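Local coordinates for 3-oxoacyl-[acyl-carrier-protein] reductase (Sinorhizobium meliloti, PDB 3U9L) that probably reduces 3-oxoacyl-[acyl-carrier-protein] substrates with NADPH, as a member of the short-chain dehydrogenase/reductase family, at residues 277-280 / 281-285; 124-127 / 128-132. All blocks are in the same frame, centred on the assembly; numbering follows the deposited sequence.

Contact 1: 277-280 / 281-285; sequences SVLD and RLRAE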
ATOM      1  N   SER A 277     -17.021   2.273   0.396  1.00 17.90           N
ATOM      2  CA  SER A 277     -17.996   3.131   0.988  1.00 19.01           C
ATOM      3  C   SER A 277     -18.038   2.890   2.521  1.00 18.33           C
ATOM      4  O   SER A 277     -18.245   3.830   3.303  1.00 17.89           O
ATOM      5  CB  SER A 277     -19.349   2.926   0.291  1.00 19.54           C
ATOM      6  OG  SER A 277     -19.934   1.804   0.932  1.00 22.01           O
ATOM      7  N   VAL A 278     -17.803   1.658   2.962  1.00 17.10           N
ATOM      8  CA  VAL A 278     -17.536   1.398   4.384  1.00 17.19           C
ATOM      9  C   VAL A 278     -16.240   2.065   4.863  1.00 18.06           C
ATOM     10  O   VAL A 278     -16.250   2.809   5.875  1.00 16.98           O
ATOM     11  CB  VAL A 278     -17.503  -0.136   4.730  1.00 17.89           C
ATOM     12  CG1 VAL A 278     -17.013  -0.343   6.170  1.00 15.68           C
ATOM     13  CG2 VAL A 278     -18.900  -0.758   4.515  1.00 16.24           C
ATOM     14  N   LEU A 279     -15.112   1.850   4.170  1.00 17.40           N
ATOM     15  CA  LEU A 279     -13.876   2.548   4.624  1.00 17.77           C
ATOM     16  C   LEU A 279     -14.017   4.074   4.668  1.00 18.43           C
ATOM     17  O   LEU A 279     -13.527   4.707   5.615  1.00 16.63           O
ATOM     18  CB  LEU A 279     -12.628   2.247   3.790  1.00 17.86           C
ATOM     19  CG  LEU A 279     -12.275   0.759   3.705  1.00 21.51           C
ATOM     20  CD1 LEU A 279     -10.973   0.534   2.915  1.00 21.83           C
ATOM     21  CD2 LEU A 279     -12.213   0.052   5.060  1.00 21.23           C
ATOM     22  N   ASP A 280     -14.593   4.668   3.619  1.00 17.13           N
ATOM     23  CA  ASP A 280     -14.795   6.107   3.575  1.00 17.83           C
ATOM     24  C   ASP A 280     -15.621   6.583   4.808  1.00 17.58           C
ATOM     25  O   ASP A 280     -15.379   7.658   5.342  1.00 15.85           O
ATOM     26  CB  ASP A 280     -15.558   6.520   2.314  1.00 17.83           C
ATOM     27  CG  ASP A 280     -14.715   6.349   1.023  1.00 23.76           C
ATOM     28  OD1 ASP A 280     -13.473   6.092   1.116  1.00 24.05           O
ATOM     29  OD2 ASP A 280     -15.297   6.492  -0.089  1.00 24.79           O
ATOM     30  N   ARG A 281     -16.641   5.810   5.166  1.00 16.11           N
ATOM     31  CA  ARG A 281     -17.556   6.160   6.262  1.00 17.10           C
ATOM     32  C   ARG A 281     -16.794   6.104   7.604  1.00 16.16           C
ATOM     33  O   ARG A 281     -16.899   7.003   8.440  1.00 17.35           O
ATOM     34  CB  ARG A 281     -18.705   5.151   6.312  1.00 18.52           C
ATOM     35  CG  ARG A 281     -19.751   5.439   7.330  1.00 17.72           C
ATOM     36  CD  ARG A 281     -20.659   6.534   6.769  1.00 20.01           C
ATOM     37  NE  ARG A 281     -21.637   7.015   7.749  1.00 19.69           N
ATOM     38  CZ  ARG A 281     -22.664   7.802   7.470  1.00 19.58           C
ATOM     39  NH1 ARG A 281     -22.913   8.184   6.205  1.00 18.20           N
ATOM     40  NH2 ARG A 281     -23.486   8.144   8.463  1.00 18.66           N
ATOM     41  N   LEU A 282     -16.048   5.043   7.820  1.00 16.07           N
ATOM     42  CA  LEU A 282     -15.201   4.900   9.027  1.00 16.25           C
ATOM     43  C   LEU A 282     -14.144   6.013   9.160  1.00 16.20           C
ATOM     44  O   LEU A 282     -13.853   6.471  10.236  1.00 16.05           O
ATOM     45  CB  LEU A 282     -14.460   3.532   9.050  1.00 16.11           C
ATOM     46  CG  LEU A 282     -15.346   2.270   9.096  1.00 17.92           C
ATOM     47  CD1 LEU A 282     -14.514   0.954   8.704  1.00 15.76           C
ATOM     48  CD2 LEU A 282     -16.047   2.189  10.407  1.00 16.15           C
ATOM     49  N   ARG A 283     -13.564   6.430   8.051  1.00 16.89           N
ATOM     50  CA  ARG A 283     -12.542   7.472   8.079  1.00 17.17           C
ATOM     51  C   ARG A 283     -13.122   8.834   8.405  1.00 17.40           C
ATOM     52  O   ARG A 283     -12.542   9.596   9.174  1.00 18.44           O
ATOM     53  CB  ARG A 283     -11.812   7.479   6.728  1.00 17.64           C
ATOM     54  CG  ARG A 283     -10.824   6.314   6.606  1.00 18.70           C
ATOM     55  CD  ARG A 283     -10.318   6.127   5.173  1.00 19.65           C
ATOM     56  NE  ARG A 283      -9.426   4.956   5.160  1.00 24.28           N
ATOM     57  CZ  ARG A 283      -9.052   4.280   4.068  1.00 23.85           C
ATOM     58  NH1 ARG A 283      -9.505   4.649   2.862  1.00 22.49           N
ATOM     59  NH2 ARG A 283      -8.229   3.249   4.202  1.00 25.05           N
ATOM     60  N   ALA A 284     -14.258   9.168   7.796  1.00 16.03           N
ATOM     61  CA  ALA A 284     -14.972  10.381   8.137  1.00 16.68           C
ATOM     62  C   ALA A 284     -15.449  10.384   9.586  1.00 17.58           C
ATOM     63  O   ALA A 284     -15.416  11.422  10.232  1.00 16.53           O
ATOM     64  CB  ALA A 284     -16.184  10.663   7.131  1.00 17.30           C
ATOM     65  N   GLU A 285     -15.939   9.238  10.063  1.00 16.43           N
ATOM     66  CA  GLU A 285     -16.413   9.106  11.410  1.00 16.90           C
ATOM     67  C   GLU A 285     -15.270   9.486  12.364  1.00 17.18           C
ATOM     68  O   GLU A 285     -15.460  10.220  13.325  1.00 16.11           O
ATOM     69  CB  GLU A 285     -16.883   7.658  11.702  1.00 17.77           C
ATOM     70  CG  GLU A 285     -17.330   7.535  13.197  1.00 18.47           C
ATOM     71  CD  GLU A 285     -17.666   6.082  13.631  1.00 21.47           C
ATOM     72  OE1 GLU A 285     -18.037   5.895  14.844  1.00 22.61           O
ATOM     73  OE2 GLU A 285     -17.566   5.134  12.775  1.00 20.76           O
TER
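Ser277 to Glu285 form an unbroken piece of the alpha helix 272-289, in which each carbonyl of 277-280 receives the amide four residues on. The Leu282 N to Val278 O bond, 3.0 Å, is nearly straight at 174°. Arg281 N reaches Ser277 O at 3.2 Å with more bend. Arg283 N to Leu279 O and Ala284 N to Asp280 O complete the series.

One turn apart, Val278 and Leu282 lie side by side and point the same way, and a methyl of each closes the pair, Val278 CG1 to Leu282 CD1 at 3.8 Å. Because CG1 of Val278 is anti to the backbone N (chi1 171°), it reaches forward to the leucine. These apolar residues suit a face that packs on the second subunit, Val278 on its Gly275 and Leu282 on its Gly271.

Leu279 and Arg283 run alongside each other in the same manner. The extended arginine chain passes the leucine carbonyl, where Arg283 CG lies 3.3 Å from Leu279 O, before its guanidinium lays one face over the leucine. Leu279 and Arg283 also pack on the second subunit, against Ala150 and Gly151.

Asp280 OD1 stays 4.6 Å from Arg283 NH1, beyond a salt bridge. Asp280 OD1 instead forms a salt bridge with Arg262 NE, which explains why an aspartate suits this position. Over the Arg283 guanidinium, Leu279 CB sits toward the rim of the group, 4.0 Å from Arg283 NH1.

Contact 2: 124-127 / 128-132; sequences RVNR and AALPH
Asn126 and Leu130 meet one turn apart on the helix 108-136, side by side, with Leu130 CD1 3.9 Å from Asn126 CB. Their backbones are joined as well: Leu130 N donates to Asn126 O at 2.8 Å, and the Leu130 side chain starts off beside that same oxygen. The preceding carbonyls are satisfied likewise, Val125 O by Ala129 N at 2.9 Å and Arg124 O by Ala128 N at 3.2 Å. Arg124 O takes a second donor, Gln71 NE2, while Arg124 NH1 forms a salt bridge with Asp116 OD1 and a hydrogen bond with Val68 O.

The ladder then breaks. Pro131 has no amide hydrogen to give Arg127 O and sets its CD 3.3 Å from that oxygen, so the helix kinks. Arg211 NH1 of the second subunit donates to Arg127 O instead, and the Arg127 chain, bent at chi3 (55°), carries NH2 into a salt bridge with Asp208 OD2 and a hydrogen bond with Glu104 O of that same neighbouring subunit.

Inside the fold, OD1 of the buried Asn126 accepts from His93 NE2, Leu130 packs on Tyr174 and Leu178, and the small Ala128 and Ala129 fit closely against helix 71-85 and strand 90-93 respectively. With an alanine here in place of Leu130, the branch against Asn126 CB is lost, which would probably open a gap beside Tyr174 and Leu178 and leave the Asn126 amide less firmly flanked. The chemistry thus implies a division of labour: the face of Asn126, Ala129 and Leu130 meets the core with apolar groups and one amide whose oxygen is satisfied, and the carbonyl released by proline is spent on the dimer partner.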
ATOM      1  N   ARG A 124       6.702  12.657  -6.985  1.00 18.76           N
ATOM      2  CA  ARG A 124       7.483  13.572  -7.824  1.00 19.43           C
ATOM      3  C   ARG A 124       6.581  14.610  -8.455  1.00 19.03           C
ATOM      4  O   ARG A 124       6.858  15.792  -8.421  1.00 18.81           O
ATOM      5  CB  ARG A 124       8.239  12.795  -8.936  1.00 20.66           C
ATOM      6  CG  ARG A 124       9.386  12.012  -8.383  1.00 21.84           C
ATOM      7  CD  ARG A 124      10.204  11.306  -9.459  1.00 23.85           C
ATOM      8  NE  ARG A 124      11.045  10.363  -8.761  1.00 23.63           N
ATOM      9  CZ  ARG A 124      10.816   9.053  -8.688  1.00 23.55           C
ATOM     10  NH1 ARG A 124       9.818   8.492  -9.366  1.00 22.01           N
ATOM     11  NH2 ARG A 124      11.614   8.313  -7.959  1.00 23.42           N
ATOM     12  N   VAL A 125       5.502  14.155  -9.053  1.00 18.54           N
ATOM     13  CA  VAL A 125       4.570  15.054  -9.698  1.00 19.27           C
ATOM     14  C   VAL A 125       3.917  16.001  -8.686  1.00 19.37           C
ATOM     15  O   VAL A 125       3.828  17.231  -8.916  1.00 18.96           O
ATOM     16  CB  VAL A 125       3.495  14.279 -10.531  1.00 18.74           C
ATOM     17  CG1 VAL A 125       2.416  15.284 -11.096  1.00 18.45           C
ATOM     18  CG2 VAL A 125       4.177  13.552 -11.668  1.00 19.03           C
ATOM     19  N   ASN A 126       3.455  15.460  -7.559  1.00 17.23           N
ATOM     20  CA  ASN A 126       2.859  16.330  -6.555  1.00 18.14           C
ATOM     21  C   ASN A 126       3.829  17.399  -6.000  1.00 19.00           C
ATOM     22  O   ASN A 126       3.467  18.569  -5.827  1.00 18.46           O
ATOM     23  CB  ASN A 126       2.278  15.490  -5.399  1.00 16.90           C
ATOM     24  CG  ASN A 126       0.930  14.930  -5.747  1.00 16.76           C
ATOM     25  OD1 ASN A 126       0.195  15.534  -6.489  1.00 17.10           O
ATOM     26  ND2 ASN A 126       0.607  13.760  -5.235  1.00 16.45           N
ATOM     27  N   ARG A 127       5.053  16.975  -5.695  1.00 18.79           N
ATOM     28  CA  ARG A 127       6.008  17.903  -5.146  1.00 18.36           C
ATOM     29  C   ARG A 127       6.312  19.045  -6.139  1.00 21.73           C
ATOM     30  O   ARG A 127       6.588  20.193  -5.725  1.00 20.42           O
ATOM     31  CB  ARG A 127       7.275  17.183  -4.696  1.00 19.24           C
ATOM     32  CG  ARG A 127       7.095  16.578  -3.271  1.00 19.47           C
ATOM     33  CD  ARG A 127       8.340  15.727  -2.835  1.00 22.18           C
ATOM     34  NE  ARG A 127       9.608  16.475  -2.905  1.00 22.71           N
ATOM     35  CZ  ARG A 127      10.011  17.378  -2.016  1.00 23.70           C
ATOM     36  NH1 ARG A 127      11.172  18.004  -2.207  1.00 24.75           N
ATOM     37  NH2 ARG A 127       9.270  17.670  -0.942  1.00 22.25           N
ATOM     38  N   ALA A 128       6.229  18.746  -7.435  1.00 18.59           N
ATOM     39  CA  ALA A 128       6.408  19.774  -8.483  1.00 21.71           C
ATOM     40  C   ALA A 128       5.190  20.681  -8.669  1.00 20.29           C
ATOM     41  O   ALA A 128       5.317  21.908  -8.793  1.00 21.47           O
ATOM     42  CB  ALA A 128       6.791  19.078  -9.860  1.00 20.53           C
ATOM     43  N   ALA A 129       4.011  20.095  -8.725  1.00 19.07           N
ATOM     44  CA  ALA A 129       2.786  20.789  -9.056  1.00 19.06           C
ATOM     45  C   ALA A 129       2.081  21.461  -7.915  1.00 20.29           C
ATOM     46  O   ALA A 129       1.537  22.491  -8.066  1.00 20.57           O
ATOM     47  CB  ALA A 129       1.816  19.887  -9.779  1.00 20.08           C
ATOM     48  N   LEU A 130       2.117  20.818  -6.770  1.00 19.64           N
ATOM     49  CA  LEU A 130       1.421  21.328  -5.641  1.00 20.64           C
ATOM     50  C   LEU A 130       1.765  22.753  -5.160  1.00 20.75           C
ATOM     51  O   LEU A 130       0.892  23.445  -4.791  1.00 20.77           O
ATOM     52  CB  LEU A 130       1.362  20.295  -4.508  1.00 19.57           C
ATOM     53  CG  LEU A 130       0.444  19.085  -4.604  1.00 18.72           C
ATOM     54  CD1 LEU A 130       0.513  18.291  -3.402  1.00 16.52           C
ATOM     55  CD2 LEU A 130      -0.940  19.517  -4.860  1.00 18.33           C
ATOM     56  N   PRO A 131       3.015  23.141  -5.194  1.00 20.00           N
ATOM     57  CA  PRO A 131       3.348  24.519  -4.810  1.00 20.00           C
ATOM     58  C   PRO A 131       2.533  25.471  -5.648  1.00 20.00           C
ATOM     59  O   PRO A 131       2.064  26.403  -5.123  1.00 25.40           O
ATOM     60  CB  PRO A 131       4.834  24.589  -5.184  1.00 20.00           C
ATOM     61  CG  PRO A 131       5.294  23.229  -4.903  1.00 20.00           C
ATOM     62  CD  PRO A 131       4.146  22.280  -4.903  1.00 20.00           C
ATOM     63  N   HIS A 132       2.384  25.245  -6.949  1.00 23.64           N
ATOM     64  CA  HIS A 132       1.590  26.129  -7.744  1.00 23.77           C
ATOM     65  C   HIS A 132       0.106  26.074  -7.396  1.00 23.60           C
ATOM     66  O   HIS A 132      -0.522  27.083  -7.327  1.00 21.92           O
ATOM     67  CB  HIS A 132       1.857  25.859  -9.221  1.00 24.00           C
ATOM     68  CG  HIS A 132       3.302  25.878  -9.562  1.00 25.13           C
ATOM     69  ND1 HIS A 132       4.009  27.030  -9.816  1.00 25.74           N
ATOM     70  CD2 HIS A 132       4.190  24.872  -9.699  1.00 23.00           C
ATOM     71  CE1 HIS A 132       5.253  26.724 -10.085  1.00 25.10           C
ATOM     72  NE2 HIS A 132       5.385  25.419 -10.021  1.00 23.76           N
TER

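Overall arrangement
Contact 2 comes first along the chain, on helix 108-136, and contact 1 follows near the C-terminus, on helix 272-289. Their centres lie 28 Å apart and their nearest atoms about 16 Å, so neither touches the other. Contact 2 belongs to the Rossmann-type core of the family: its helix follows strand 90-93 and leads into strand 139-144, neighbours in the seven-stranded parallel sheet. Contact 1 sits on the helix that follows the last strand of that sheet, 262-265. What unites them is the second subunit, which both touch: 124-132 largely through arginine and a carbonyl, 277-285 through packing, mostly of apolar side chains. Dimerisation therefore draws on well-separated parts of one fold.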